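Local atomic coordinates of TLR1789 protein (Thermosynechococcus elongatus, PDB entry 2X8X), a protein that belongs to the Omp85 family of outer-membrane proteins and is thought to take part in inserting or moving polypeptides at that membrane, with this N-terminal piece built of POTRA domains. Residues Pro77-Leu90 against Val139-Val153. Sequence-based numbering, arbitrary orientation.
Sequences PVLRAVQVAGNQVL and VDPDGVVTLQVAEGV
A81-A85 and V144-A150 pair as parallel strands, and the alternating bonds run from R80 N to G143 O (2.7 Å) through V145, Q83, L147 and A85 to V149 N on A85 O (3.0 Å). Beyond the strand ends, the carboxylate of E151 gathers three successive backbone N-H groups, those of Q88, V89 and L90. V89 N meets the syn lone pair of E151 OE1 at 2.9 Å, while Q88 N (2.9 Å) and L90 N (3.2 Å) reach E151 OE2 from opposite faces of its plane; Y123 adds a hydroxyl bond to OE2. Together these fix the rotation of the group. On the face of A81, Q83 and V144, the Q83 amide donates an NE2 hydrogen to T146 OG1 (2.9 Å), with OG1 close to the amide plane, and its CD lies against V144 CG1. With chi1 at 57°, the extended Q83 chain reaches across to T146. V82, V84, V145 and L147 form the other, apolar face: V82 CG1 touches L147 CD1 (3.7 Å), V84 packs on V149, and L79, just before the strand, lays CD1 on V145 CG2 (3.6 Å). Helices 92-99 and 109-125 cover this face, and strand 132-139 pairs antiparallel with 144-150, completing the three-stranded POTRA sheet with 81-85 at its edge.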
# COMPACT_ATOMS: atom_id res chain seq x y z
N PRO A 77 -6.98 -6.84 16.47
CA PRO A 77 -8.42 -7.02 16.70
C PRO A 77 -9.01 -7.88 15.59
O PRO A 77 -8.39 -8.02 14.50
CB PRO A 77 -9.00 -5.61 16.49
CG PRO A 77 -7.84 -4.65 16.46
CD PRO A 77 -6.60 -5.44 16.17
N VAL A 78 -10.20 -8.43 15.81
CA VAL A 78 -10.96 -9.06 14.74
C VAL A 78 -11.29 -7.95 13.72
O VAL A 78 -11.70 -6.85 14.09
CB VAL A 78 -12.24 -9.76 15.24
CG1 VAL A 78 -13.12 -10.20 14.07
CG2 VAL A 78 -11.85 -11.03 16.04
N LEU A 79 -11.05 -8.23 12.45
CA LEU A 79 -11.29 -7.23 11.43
C LEU A 79 -12.79 -7.03 11.14
O LEU A 79 -13.50 -7.99 10.77
CB LEU A 79 -10.56 -7.67 10.12
CG LEU A 79 -10.75 -6.69 8.95
CD1 LEU A 79 -10.08 -5.30 9.28
CD2 LEU A 79 -10.17 -7.25 7.67
N ARG A 80 -13.27 -5.78 11.28
CA ARG A 80 -14.69 -5.50 11.04
C ARG A 80 -14.98 -4.70 9.75
O ARG A 80 -16.10 -4.76 9.21
CB ARG A 80 -15.28 -4.67 12.18
CG ARG A 80 -15.15 -5.35 13.53
CD ARG A 80 -15.89 -6.67 13.58
NE ARG A 80 -15.67 -7.27 14.91
CZ ARG A 80 -16.14 -8.45 15.25
NH1 ARG A 80 -16.82 -9.18 14.36
NH2 ARG A 80 -15.88 -8.92 16.46
N ALA A 81 -14.00 -3.94 9.28
CA ALA A 81 -14.21 -3.10 8.09
C ALA A 81 -12.91 -2.55 7.62
O ALA A 81 -11.92 -2.36 8.43
CB ALA A 81 -15.19 -1.86 8.43
N VAL A 82 -12.85 -2.27 6.30
CA VAL A 82 -11.67 -1.57 5.77
C VAL A 82 -12.27 -0.41 4.99
O VAL A 82 -13.17 -0.64 4.21
CB VAL A 82 -10.83 -2.43 4.82
CG1 VAL A 82 -9.57 -1.65 4.30
CG2 VAL A 82 -10.41 -3.77 5.53
N GLN A 83 -11.80 0.82 5.27
CA GLN A 83 -12.31 2.06 4.64
C GLN A 83 -11.10 2.80 4.02
O GLN A 83 -9.93 2.62 4.43
CB GLN A 83 -13.10 2.92 5.64
CG GLN A 83 -12.33 3.29 6.84
CD GLN A 83 -13.12 3.97 7.95
OE1 GLN A 83 -14.34 3.89 8.03
NE2 GLN A 83 -12.39 4.65 8.83
N VAL A 84 -11.34 3.60 3.01
CA VAL A 84 -10.22 4.21 2.34
C VAL A 84 -10.47 5.74 2.28
O VAL A 84 -11.62 6.19 2.14
CB VAL A 84 -10.04 3.57 0.97
CG1 VAL A 84 -11.31 3.72 0.20
CG2 VAL A 84 -9.03 4.29 0.18
N ALA A 85 -9.39 6.51 2.35
CA ALA A 85 -9.43 7.95 2.10
C ALA A 85 -8.67 8.29 0.81
O ALA A 85 -7.59 7.75 0.57
CB ALA A 85 -8.72 8.71 3.24
N GLY A 86 -9.21 9.24 0.03
CA GLY A 86 -8.49 9.81 -1.12
C GLY A 86 -8.82 9.10 -2.41
O GLY A 86 -8.20 9.32 -3.46
N ASN A 87 -9.80 8.23 -2.33
CA ASN A 87 -10.22 7.41 -3.46
C ASN A 87 -11.26 8.08 -4.36
O ASN A 87 -12.10 8.82 -3.86
CB ASN A 87 -10.83 6.15 -2.92
CG ASN A 87 -11.99 6.42 -1.98
OD1 ASN A 87 -11.86 7.19 -1.03
ND2 ASN A 87 -13.12 5.76 -2.22
N GLN A 88 -11.27 7.73 -5.65
CA GLN A 88 -12.24 8.24 -6.65
C GLN A 88 -12.59 7.09 -7.57
O GLN A 88 -13.70 6.62 -7.55
CB GLN A 88 -11.68 9.37 -7.53
CG GLN A 88 -11.54 10.78 -6.88
CD GLN A 88 -10.05 11.09 -6.39
OE1 GLN A 88 -9.06 10.36 -6.75
NE2 GLN A 88 -9.90 12.17 -5.59
N VAL A 89 -11.64 6.66 -8.40
CA VAL A 89 -11.90 5.54 -9.30
C VAL A 89 -11.94 4.19 -8.62
O VAL A 89 -12.54 3.27 -9.15
CB VAL A 89 -10.93 5.43 -10.51
CG1 VAL A 89 -11.14 6.61 -11.46
CG2 VAL A 89 -9.55 5.26 -10.06
N LEU A 90 -11.27 4.08 -7.46
CA LEU A 90 -11.49 2.98 -6.51
C LEU A 90 -12.65 3.29 -5.62
O LEU A 90 -12.67 4.28 -4.87
CB LEU A 90 -10.22 2.72 -5.68
CG LEU A 90 -10.25 1.62 -4.56
CD1 LEU A 90 -10.26 0.17 -5.08
CD2 LEU A 90 -9.01 1.84 -3.60
N VAL A 139 -4.89 0.79 12.05
CA VAL A 139 -5.69 -0.28 12.64
C VAL A 139 -6.29 0.24 13.97
O VAL A 139 -5.56 0.34 14.98
CB VAL A 139 -4.77 -1.51 12.97
CG1 VAL A 139 -5.57 -2.63 13.60
CG2 VAL A 139 -3.88 -1.96 11.71
N ASP A 140 -7.59 0.51 14.03
CA ASP A 140 -8.17 1.04 15.29
C ASP A 140 -8.53 -0.13 16.15
O ASP A 140 -8.80 -1.23 15.60
CB ASP A 140 -9.38 1.90 15.05
CG ASP A 140 -8.98 3.31 14.58
OD1 ASP A 140 -7.84 3.72 14.94
OD2 ASP A 140 -9.76 3.99 13.85
N PRO A 141 -8.58 0.07 17.48
CA PRO A 141 -8.82 -1.09 18.38
C PRO A 141 -10.21 -1.72 18.21
O PRO A 141 -10.39 -2.87 18.55
CB PRO A 141 -8.70 -0.49 19.81
CG PRO A 141 -8.09 0.89 19.65
CD PRO A 141 -8.43 1.35 18.21
N ASP A 142 -11.18 -1.02 17.63
CA ASP A 142 -12.48 -1.64 17.37
C ASP A 142 -12.55 -2.49 16.04
O ASP A 142 -13.62 -3.02 15.70
CB ASP A 142 -13.60 -0.58 17.39
CG ASP A 142 -13.50 0.41 16.22
OD1 ASP A 142 -12.47 0.46 15.47
OD2 ASP A 142 -14.50 1.17 16.03
N GLY A 143 -11.43 -2.63 15.30
CA GLY A 143 -11.34 -3.61 14.18
C GLY A 143 -11.59 -2.95 12.84
O GLY A 143 -11.84 -3.61 11.87
N VAL A 144 -11.66 -1.62 12.84
CA VAL A 144 -11.79 -0.86 11.59
C VAL A 144 -10.42 -0.39 11.12
O VAL A 144 -9.68 0.30 11.90
CB VAL A 144 -12.76 0.35 11.76
CG1 VAL A 144 -12.79 1.19 10.43
CG2 VAL A 144 -14.17 -0.15 12.09
N VAL A 145 -10.06 -0.74 9.89
CA VAL A 145 -8.79 -0.39 9.26
C VAL A 145 -9.01 0.74 8.21
O VAL A 145 -9.95 0.69 7.39
CB VAL A 145 -8.08 -1.66 8.64
CG1 VAL A 145 -6.73 -1.30 7.85
CG2 VAL A 145 -7.69 -2.66 9.75
N THR A 146 -8.17 1.76 8.30
CA THR A 146 -8.19 2.89 7.35
C THR A 146 -6.90 2.90 6.54
O THR A 146 -5.80 2.85 7.10
CB THR A 146 -8.31 4.28 8.11
OG1 THR A 146 -9.53 4.27 8.90
CG2 THR A 146 -8.34 5.42 7.12
N LEU A 147 -7.09 2.91 5.23
CA LEU A 147 -6.06 3.06 4.21
C LEU A 147 -6.20 4.41 3.45
O LEU A 147 -7.30 4.99 3.37
CB LEU A 147 -6.28 1.92 3.21
CG LEU A 147 -6.29 0.51 3.74
CD1 LEU A 147 -6.51 -0.39 2.54
CD2 LEU A 147 -4.92 0.24 4.35
N GLN A 148 -5.09 4.88 2.86
CA GLN A 148 -5.08 6.04 1.98
C GLN A 148 -4.65 5.56 0.65
O GLN A 148 -3.78 4.68 0.58
CB GLN A 148 -4.02 7.02 2.46
CG GLN A 148 -4.23 7.49 3.89
CD GLN A 148 -3.11 8.46 4.34
OE1 GLN A 148 -2.45 8.21 5.33
NE2 GLN A 148 -2.83 9.48 3.55
N VAL A 149 -5.25 6.10 -0.41
CA VAL A 149 -4.70 5.97 -1.76
C VAL A 149 -4.38 7.37 -2.34
O VAL A 149 -4.97 8.38 -1.92
CB VAL A 149 -5.63 5.26 -2.68
CG1 VAL A 149 -5.87 3.79 -2.19
CG2 VAL A 149 -6.92 6.02 -2.69
N ALA A 150 -3.41 7.38 -3.24
CA ALA A 150 -3.14 8.52 -4.12
C ALA A 150 -3.29 7.93 -5.50
O ALA A 150 -2.44 7.16 -5.93
CB ALA A 150 -1.75 8.99 -3.92
N GLU A 151 -4.36 8.32 -6.17
CA GLU A 151 -4.75 7.69 -7.40
C GLU A 151 -4.04 8.31 -8.61
O GLU A 151 -3.98 7.68 -9.64
CB GLU A 151 -6.24 7.87 -7.57
CG GLU A 151 -7.01 7.19 -6.42
CD GLU A 151 -8.43 6.91 -6.80
OE1 GLU A 151 -8.96 7.63 -7.67
OE2 GLU A 151 -9.00 5.97 -6.26
N GLY A 152 -3.51 9.53 -8.46
CA GLY A 152 -2.85 10.22 -9.59
C GLY A 152 -3.78 11.27 -10.21
O GLY A 152 -3.94 11.34 -11.42
N VAL A 153 -4.45 12.06 -9.38
CA VAL A 153 -5.34 13.15 -9.84
C VAL A 153 -4.51 14.26 -10.55
O VAL A 153 -3.42 14.66 -10.09
CB VAL A 153 -6.20 13.76 -8.64
CG1 VAL A 153 -7.14 14.95 -9.12
CG2 VAL A 153 -7.06 12.69 -7.99
O HOH W 1 -6.43 10.19 -4.95